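Local structure of alpha-L-rhamnosidase (Aspergillus terreus, 6GSZ) at residues 110-123 and 223-235. The protein probably hydrolyses terminal non-reducing alpha-L-rhamnose residues in alpha-L-rhamnosides. Sequence-based numbering, arbitrary orientation.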
ATOM      1  N   ASP A 110       2.137  30.808   3.464  1.00 15.55           N
ATOM      2  CA  ASP A 110       3.466  30.267   3.730  1.00 14.76           C
ATOM      3  C   ASP A 110       4.224  29.946   2.429  1.00 13.71           C
ATOM      4  O   ASP A 110       5.422  29.728   2.463  1.00 15.25           O
ATOM      5  CB  ASP A 110       3.379  29.002   4.608  1.00 14.76           C
ATOM      6  CG  ASP A 110       3.053  29.277   6.066  1.00 17.54           C
ATOM      7  OD1 ASP A 110       3.434  30.364   6.584  1.00 20.84           O
ATOM      8  OD2 ASP A 110       2.422  28.402   6.656  1.00 20.14           O
ATOM      9  N   TRP A 111       3.504  29.880   1.297  1.00 13.50           N
ATOM     10  CA  TRP A 111       4.137  29.695  -0.035  1.00 12.27           C
ATOM     11  C   TRP A 111       4.720  30.987  -0.608  1.00 15.56           C
ATOM     12  O   TRP A 111       5.326  30.932  -1.677  1.00 15.54           O
ATOM     13  CB  TRP A 111       3.140  29.053  -1.020  1.00 12.62           C
ATOM     14  CG  TRP A 111       2.852  27.615  -0.744  1.00 12.16           C
ATOM     15  CD1 TRP A 111       1.937  27.068   0.107  1.00 13.77           C
ATOM     16  CD2 TRP A 111       3.616  26.516  -1.276  1.00 11.54           C
ATOM     17  NE1 TRP A 111       2.033  25.707   0.079  1.00 14.04           N
ATOM     18  CE2 TRP A 111       3.084  25.328  -0.708  1.00 12.52           C
ATOM     19  CE3 TRP A 111       4.688  26.441  -2.175  1.00 11.10           C
ATOM     20  CZ2 TRP A 111       3.563  24.076  -1.065  1.00 13.43           C
ATOM     21  CZ3 TRP A 111       5.176  25.191  -2.497  1.00 11.49           C
ATOM     22  CH2 TRP A 111       4.642  24.033  -1.911  1.00 12.52           C
ATOM     23  N   HIS A 112       4.510  32.116   0.081  1.00 16.86           N
ATOM     24  CA  HIS A 112       5.079  33.385  -0.327  1.00 20.03           C
ATOM     25  C   HIS A 112       4.613  33.653  -1.765  1.00 19.24           C
ATOM     26  O   HIS A 112       3.415  33.518  -2.101  1.00 22.19           O
ATOM     27  CB  HIS A 112       6.590  33.360  -0.007  1.00 21.35           C
ATOM     28  CG  HIS A 112       6.855  33.515   1.463  1.00 27.30           C
ATOM     29  ND1 HIS A 112       7.355  34.683   2.006  1.00 31.65           N
ATOM     30  CD2 HIS A 112       6.695  32.664   2.514  1.00 30.56           C
ATOM     31  CE1 HIS A 112       7.457  34.555   3.324  1.00 30.21           C
ATOM     32  NE2 HIS A 112       7.044  33.328   3.669  1.00 31.55           N
ATOM     33  N   ASP A 113       5.501  33.994  -2.654  1.00 20.86           N
ATOM     34  CA  ASP A 113       4.967  34.390  -3.985  0.50 21.79           C
ATOM     35  C   ASP A 113       5.037  33.220  -4.980  1.00 19.08           C
ATOM     36  O   ASP A 113       4.915  33.402  -6.167  1.00 18.72           O
ATOM     37  CB  ASP A 113       5.629  35.663  -4.527  0.50 24.44           C
ATOM     38  CG  ASP A 113       7.147  35.695  -4.467  0.50 28.46           C
ATOM     39  OD1 ASP A 113       7.716  34.956  -3.634  0.50 29.13           O
ATOM     40  OD2 ASP A 113       7.754  36.488  -5.246  0.50 28.47           O
ATOM     41  N   ALA A 114       5.209  32.003  -4.502  1.00 15.03           N
ATOM     42  CA  ALA A 114       5.299  30.848  -5.407  1.00 13.47           C
ATOM     43  C   ALA A 114       3.939  30.610  -6.049  1.00 13.63           C
ATOM     44  O   ALA A 114       2.897  30.621  -5.371  1.00 15.30           O
ATOM     45  CB  ALA A 114       5.793  29.637  -4.702  1.00 15.05           C
ATOM     46  N   VAL A 115       3.969  30.439  -7.373  1.00 13.13           N
ATOM     47  CA  VAL A 115       2.770  30.126  -8.152  1.00 12.49           C
ATOM     48  C   VAL A 115       3.059  28.931  -9.074  1.00 11.11           C
ATOM     49  O   VAL A 115       4.213  28.557  -9.347  1.00 12.01           O
ATOM     50  CB  VAL A 115       2.278  31.327  -8.976  1.00 13.73           C
ATOM     51  CG1 VAL A 115       1.934  32.499  -8.071  1.00 15.92           C
ATOM     52  CG2 VAL A 115       3.260  31.725 -10.062  1.00 15.49           C
ATOM     53  N   VAL A 116       1.982  28.290  -9.512  1.00 12.11           N
ATOM     54  CA  VAL A 116       2.129  27.215 -10.478  1.00 12.05           C
ATOM     55  C   VAL A 116       2.537  27.831 -11.819  1.00 11.42           C
ATOM     56  O   VAL A 116       1.842  28.745 -12.280  1.00 11.98           O
ATOM     57  CB  VAL A 116       0.854  26.370 -10.626  1.00 12.89           C
ATOM     58  CG1 VAL A 116       1.008  25.308 -11.703  1.00 13.45           C
ATOM     59  CG2 VAL A 116       0.439  25.741  -9.308  1.00 13.38           C
ATOM     60  N   ILE A 117       3.610  27.291 -12.418  1.00 10.27           N
ATOM     61  CA  ILE A 117       4.016  27.770 -13.717  1.00 11.03           C
ATOM     62  C   ILE A 117       3.935  26.652 -14.745  1.00 11.15           C
ATOM     63  O   ILE A 117       4.046  25.472 -14.449  1.00 11.64           O
ATOM     64  CB  ILE A 117       5.408  28.386 -13.674  1.00 12.18           C
ATOM     65  CG1 ILE A 117       6.471  27.367 -13.272  1.00 11.68           C
ATOM     66  CG2 ILE A 117       5.389  29.630 -12.801  1.00 13.46           C
ATOM     67  CD1 ILE A 117       7.884  27.901 -13.372  1.00 12.34           C
ATOM     68  N   ALA A 118       3.822  27.109 -16.001  1.00 11.87           N
ATOM     69  CA  ALA A 118       3.795  26.300 -17.160  1.00 12.32           C
ATOM     70  C   ALA A 118       4.670  26.934 -18.237  1.00 12.23           C
ATOM     71  O   ALA A 118       4.903  28.140 -18.241  1.00 13.02           O
ATOM     72  CB  ALA A 118       2.379  26.142 -17.667  1.00 12.27           C
ATOM     73  N   SER A 119       5.070  26.094 -19.200  1.00 10.79           N
ATOM     74  CA  SER A 119       5.821  26.586 -20.365  1.00 10.98           C
ATOM     75  C   SER A 119       4.977  27.455 -21.301  1.00 12.38           C
ATOM     76  O   SER A 119       3.795  27.220 -21.508  1.00 12.59           O
ATOM     77  CB  SER A 119       6.378  25.400 -21.140  1.00 10.81           C
ATOM     78  OG  SER A 119       7.145  25.818 -22.238  1.00 12.32           O
ATOM     79  N   ASP A 120       5.668  28.407 -21.940  1.00 11.98           N
ATOM     80  CA  ASP A 120       5.094  29.104 -23.069  1.00 11.62           C
ATOM     81  C   ASP A 120       4.936  28.193 -24.288  1.00 12.04           C
ATOM     82  O   ASP A 120       4.269  28.586 -25.250  1.00 14.68           O
ATOM     83  CB  ASP A 120       5.929  30.332 -23.401  1.00 12.94           C
ATOM     84  CG  ASP A 120       5.587  31.583 -22.591  1.00 14.59           C
ATOM     85  OD1 ASP A 120       4.603  31.566 -21.796  1.00 16.63           O
ATOM     86  OD2 ASP A 120       6.261  32.609 -22.796  1.00 18.13           O
ATOM     87  N   ARG A 121       5.549  27.014 -24.287  1.00 12.61           N
ATOM     88  CA  ARG A 121       5.257  26.039 -25.355  1.00 13.09           C
ATOM     89  C   ARG A 121       3.798  25.629 -25.259  1.00 12.32           C
ATOM     90  O   ARG A 121       3.342  25.295 -24.185  1.00 14.32           O
ATOM     91  CB  ARG A 121       6.140  24.819 -25.205  1.00 14.15           C
ATOM     92  CG  ARG A 121       6.011  23.767 -26.283  1.00 13.82           C
ATOM     93  CD  ARG A 121       6.913  22.595 -25.951  1.00 15.38           C
ATOM     94  NE  ARG A 121       6.946  21.521 -26.928  1.00 16.75           N
ATOM     95  CZ  ARG A 121       6.239  20.407 -26.874  1.00 19.86           C
ATOM     96  NH1 ARG A 121       5.321  20.228 -25.932  1.00 19.96           N
ATOM     97  NH2 ARG A 121       6.453  19.477 -27.800  1.00 24.56           N
ATOM     98  N   PRO A 122       3.018  25.594 -26.346  1.00 12.86           N
ATOM     99  CA  PRO A 122       1.623  25.191 -26.234  1.00 14.20           C
ATOM    100  C   PRO A 122       1.494  23.730 -25.797  1.00 13.94           C
ATOM    101  O   PRO A 122       2.268  22.886 -26.212  1.00 13.51           O
ATOM    102  CB  PRO A 122       1.020  25.382 -27.637  1.00 17.60           C
ATOM    103  CG  PRO A 122       2.151  25.691 -28.518  1.00 21.30           C
ATOM    104  CD  PRO A 122       3.379  25.995 -27.711  1.00 14.68           C
ATOM    105  N   THR A 123       0.491  23.453 -24.953  1.00 11.93           N
ATOM    106  CA  THR A 123       0.227  22.071 -24.571  1.00 13.02           C
ATOM    107  C   THR A 123      -0.327  21.306 -25.799  1.00 13.26           C
ATOM    108  O   THR A 123      -0.990  21.854 -26.701  1.00 14.82           O
ATOM    109  CB  THR A 123      -0.706  21.996 -23.374  1.00 13.34           C
ATOM    110  OG1 THR A 123      -0.517  20.711 -22.785  1.00 12.87           O
ATOM    111  CG2 THR A 123      -2.158  22.219 -23.720  1.00 13.66           C
ATOM    112  N   TYR A 223      -7.364  15.829 -14.780  1.00 11.24           N
ATOM    113  CA  TYR A 223      -7.303  16.860 -13.743  1.00 10.83           C
ATOM    114  C   TYR A 223      -6.937  18.238 -14.301  1.00 11.02           C
ATOM    115  O   TYR A 223      -7.222  19.277 -13.696  1.00 13.64           O
ATOM    116  CB  TYR A 223      -6.324  16.467 -12.638  1.00 10.77           C
ATOM    117  CG  TYR A 223      -6.748  15.210 -11.935  1.00 10.78           C
ATOM    118  CD1 TYR A 223      -7.632  15.264 -10.864  1.00 10.47           C
ATOM    119  CD2 TYR A 223      -6.307  13.962 -12.346  1.00 10.72           C
ATOM    120  CE1 TYR A 223      -8.028  14.115 -10.200  1.00 11.10           C
ATOM    121  CE2 TYR A 223      -6.720  12.805 -11.690  1.00 10.87           C
ATOM    122  CZ  TYR A 223      -7.582  12.882 -10.616  1.00 10.66           C
ATOM    123  OH  TYR A 223      -7.925  11.728  -9.935  1.00 11.88           O
ATOM    124  N   GLY A 224      -6.336  18.253 -15.494  1.00 11.64           N
ATOM    125  CA  GLY A 224      -5.856  19.444 -16.204  1.00 12.48           C
ATOM    126  C   GLY A 224      -5.232  18.962 -17.482  1.00 11.73           C
ATOM    127  O   GLY A 224      -5.047  17.790 -17.692  1.00 12.37           O
ATOM    128  N   ASP A 225      -4.902  19.917 -18.363  1.00 12.20           N
ATOM    129  CA  ASP A 225      -4.370  19.555 -19.678  1.00 13.36           C
ATOM    130  C   ASP A 225      -2.980  20.120 -19.894  1.00 10.97           C
ATOM    131  O   ASP A 225      -2.488  20.041 -21.043  1.00 13.09           O
ATOM    132  CB  ASP A 225      -5.294  20.009 -20.806  1.00 14.65           C
ATOM    133  CG  ASP A 225      -5.442  21.500 -20.989  1.00 18.65           C
ATOM    134  OD1 ASP A 225      -4.851  22.276 -20.228  1.00 15.60           O
ATOM    135  OD2 ASP A 225      -6.094  21.857 -21.985  1.00 27.47           O
ATOM    136  N   THR A 226      -2.358  20.709 -18.874  1.00 11.34           N
ATOM    137  CA  THR A 226      -1.098  21.457 -19.016  1.00 11.57           C
ATOM    138  C   THR A 226      -0.118  21.062 -17.893  1.00 11.84           C
ATOM    139  O   THR A 226      -0.486  21.045 -16.714  1.00 13.54           O
ATOM    140  CB  THR A 226      -1.356  22.966 -19.041  1.00 13.78           C
ATOM    141  OG1 THR A 226      -2.247  23.261 -20.117  1.00 13.66           O
ATOM    142  CG2 THR A 226      -0.066  23.745 -19.246  1.00 14.68           C
ATOM    143  N   LEU A 227       1.124  20.669 -18.236  1.00 10.99           N
ATOM    144  CA  LEU A 227       2.117  20.360 -17.217  1.00 10.99           C
ATOM    145  C   LEU A 227       2.458  21.621 -16.416  1.00 11.56           C
ATOM    146  O   LEU A 227       2.645  22.683 -16.972  1.00 12.29           O
ATOM    147  CB  LEU A 227       3.393  19.820 -17.855  1.00 12.31           C
ATOM    148  CG  LEU A 227       3.229  18.568 -18.696  1.00 14.09           C
ATOM    149  CD1 LEU A 227       4.550  18.086 -19.262  1.00 15.73           C
ATOM    150  CD2 LEU A 227       2.569  17.476 -17.933  1.00 14.21           C
ATOM    151  N   GLY A 228       2.499  21.494 -15.087  1.00 11.73           N
ATOM    152  CA  GLY A 228       2.739  22.609 -14.208  1.00 11.74           C
ATOM    153  C   GLY A 228       3.675  22.283 -13.058  1.00 10.85           C
ATOM    154  O   GLY A 228       3.735  21.130 -12.626  1.00 10.98           O
ATOM    155  N   LEU A 229       4.360  23.307 -12.554  1.00 10.24           N
ATOM    156  CA  LEU A 229       5.336  23.163 -11.458  1.00 10.31           C
ATOM    157  C   LEU A 229       5.007  24.214 -10.387  1.00 10.46           C
ATOM    158  O   LEU A 229       4.805  25.385 -10.686  1.00 11.31           O
ATOM    159  CB  LEU A 229       6.739  23.465 -12.005  1.00 11.90           C
ATOM    160  CG  LEU A 229       7.854  23.552 -10.966  1.00 12.49           C
ATOM    161  CD1 LEU A 229       8.053  22.226 -10.258  1.00 13.12           C
ATOM    162  CD2 LEU A 229       9.128  24.061 -11.578  1.00 13.40           C
ATOM    163  N   LEU A 230       4.994  23.791  -9.116  1.00  9.96           N
ATOM    164  CA  LEU A 230       4.979  24.724  -7.987  1.00 11.03           C
ATOM    165  C   LEU A 230       6.217  24.432  -7.141  1.00 11.12           C
ATOM    166  O   LEU A 230       6.391  23.276  -6.689  1.00 11.49           O
ATOM    167  CB  LEU A 230       3.710  24.500  -7.161  1.00 10.78           C
ATOM    168  CG  LEU A 230       3.583  25.390  -5.905  1.00 11.93           C
ATOM    169  CD1 LEU A 230       3.470  26.876  -6.297  1.00 12.53           C
ATOM    170  CD2 LEU A 230       2.395  24.958  -5.054  1.00 12.64           C
ATOM    171  N   SER A 231       6.998  25.463  -6.811  1.00 10.97           N
ATOM    172  CA  SER A 231       8.283  25.275  -6.125  0.50 11.18           C
ATOM    173  C   SER A 231       8.558  26.498  -5.242  1.00 12.31           C
ATOM    174  O   SER A 231       8.390  27.612  -5.709  1.00 14.00           O
ATOM    175  CB  SER A 231       9.379  25.044  -7.151  0.50 12.93           C
ATOM    176  OG  SER A 231      10.655  24.785  -6.570  0.50 14.29           O
ATOM    177  N   LEU A 232       9.046  26.284  -4.032  1.00 11.42           N
ATOM    178  CA  LEU A 232       9.586  27.353  -3.225  1.00 10.82           C
ATOM    179  C   LEU A 232      10.868  26.845  -2.569  1.00 11.42           C
ATOM    180  O   LEU A 232      10.820  25.854  -1.810  1.00 11.72           O
ATOM    181  CB  LEU A 232       8.578  27.798  -2.160  1.00 10.54           C
ATOM    182  CG  LEU A 232       9.051  28.962  -1.278  1.00 11.74           C
ATOM    183  CD1 LEU A 232       9.225  30.223  -2.130  1.00 13.48           C
ATOM    184  CD2 LEU A 232       8.108  29.154  -0.075  1.00 13.52           C
ATOM    185  N   LEU A 233      11.979  27.532  -2.810  1.00 12.71           N
ATOM    186  CA  LEU A 233      13.244  27.310  -2.128  0.50 12.66           C
ATOM    187  C   LEU A 233      13.380  28.377  -1.044  1.00 13.90           C
ATOM    188  O   LEU A 233      13.210  29.556  -1.310  1.00 15.88           O
ATOM    189  CB  LEU A 233      14.402  27.412  -3.117  0.50 16.92           C
ATOM    190  CG  LEU A 233      15.774  27.123  -2.514  0.50 21.62           C
ATOM    191  CD1 LEU A 233      15.951  25.645  -2.291  0.50 24.30           C
ATOM    192  CD2 LEU A 233      16.875  27.651  -3.412  0.50 23.30           C
ATOM    193  N   VAL A 234      13.586  27.940   0.204  1.00 13.44           N
ATOM    194  CA  VAL A 234      13.741  28.840   1.333  1.00 14.63           C
ATOM    195  C   VAL A 234      15.139  28.605   1.909  1.00 14.48           C
ATOM    196  O   VAL A 234      15.437  27.486   2.379  1.00 15.60           O
ATOM    197  CB  VAL A 234      12.659  28.591   2.397  1.00 14.69           C
ATOM    198  CG1 VAL A 234      12.786  29.624   3.505  1.00 17.36           C
ATOM    199  CG2 VAL A 234      11.257  28.634   1.817  1.00 14.37           C
ATOM    200  N   VAL A 235      15.965  29.644   1.941  1.00 15.62           N
ATOM    201  CA  VAL A 235      17.299  29.574   2.499  1.00 15.04           C
ATOM    202  C   VAL A 235      17.321  30.411   3.782  1.00 17.13           C
ATOM    203  O   VAL A 235      16.873  31.554   3.784  1.00 18.50           O
ATOM    204  CB  VAL A 235      18.354  30.109   1.495  1.00 15.04           C
ATOM    205  CG1 VAL A 235      19.751  30.012   2.071  1.00 17.70           C
ATOM    206  CG2 VAL A 235      18.273  29.412   0.146  1.00 16.51           C
TER
HETATM  207  O   HOH W   1       4.241  23.402 -19.163  1.00 13.58           O
HETATM  208  O   HOH W   2       1.795  20.567 -21.227  1.00 14.17           O
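Ile-117 and Leu-229 form a single antiparallel bridge, a hydrogen-bonded pair. Ile-117 N donates to Leu-229 O at 2.8 Å, and Leu-229 N donates back to Ile-117 O at 2.9 Å. The two side chains run alongside each other in one direction, Ile-117 CG1 against Leu-229 CB, and both touch Phe-134 of strand 132-140. Val-116 CG2 meets Leu-230 CB at 4.1 Å, the two side chains crossing at about a right angle.

Leu-230 also reaches Trp-111. Its CD2 sits over one face of the indole in a CH-pi contact, 3.9 Å from the centroid of the six-membered ring. With chi1 at 178°, Leu-230 CG comes within 3.8 Å of Trp-111 CZ3. Chi2 of 64° then puts CD2 over the face and CD1 at the Val-115 backbone. Leu-232 CB meets the same ring at CE3, and its CD2 rests on the carbonyl oxygens of Asp-110 and Trp-111. A type II' turn from Trp-111 to Ala-114 brings Ala-114 CB within 3.4 Å of Ser-231 O.

Beyond the bridge, water takes over. One molecule accepts from Ser-119 N and donates to Leu-227 O. A second accepts from Leu-227 N and donates to Thr-123 OG1. That hydroxyl donates to Asp-225 O at 2.7 Å, in the carbonyl plane. Ser-119 OG accepts from Arg-121 N, an ST turn that begins the loop leading to Thr-123.

Strand 116-119 bonds to strand 291-294 through Val-116 and Ala-118, and to strand 228-237 of the N-terminal rhamnosidase domain through Ile-117. Two backbone bonds thus fix the register, apolar packing holds the Trp-111 end, and waters link Leu-227 to partners it does not bond directly.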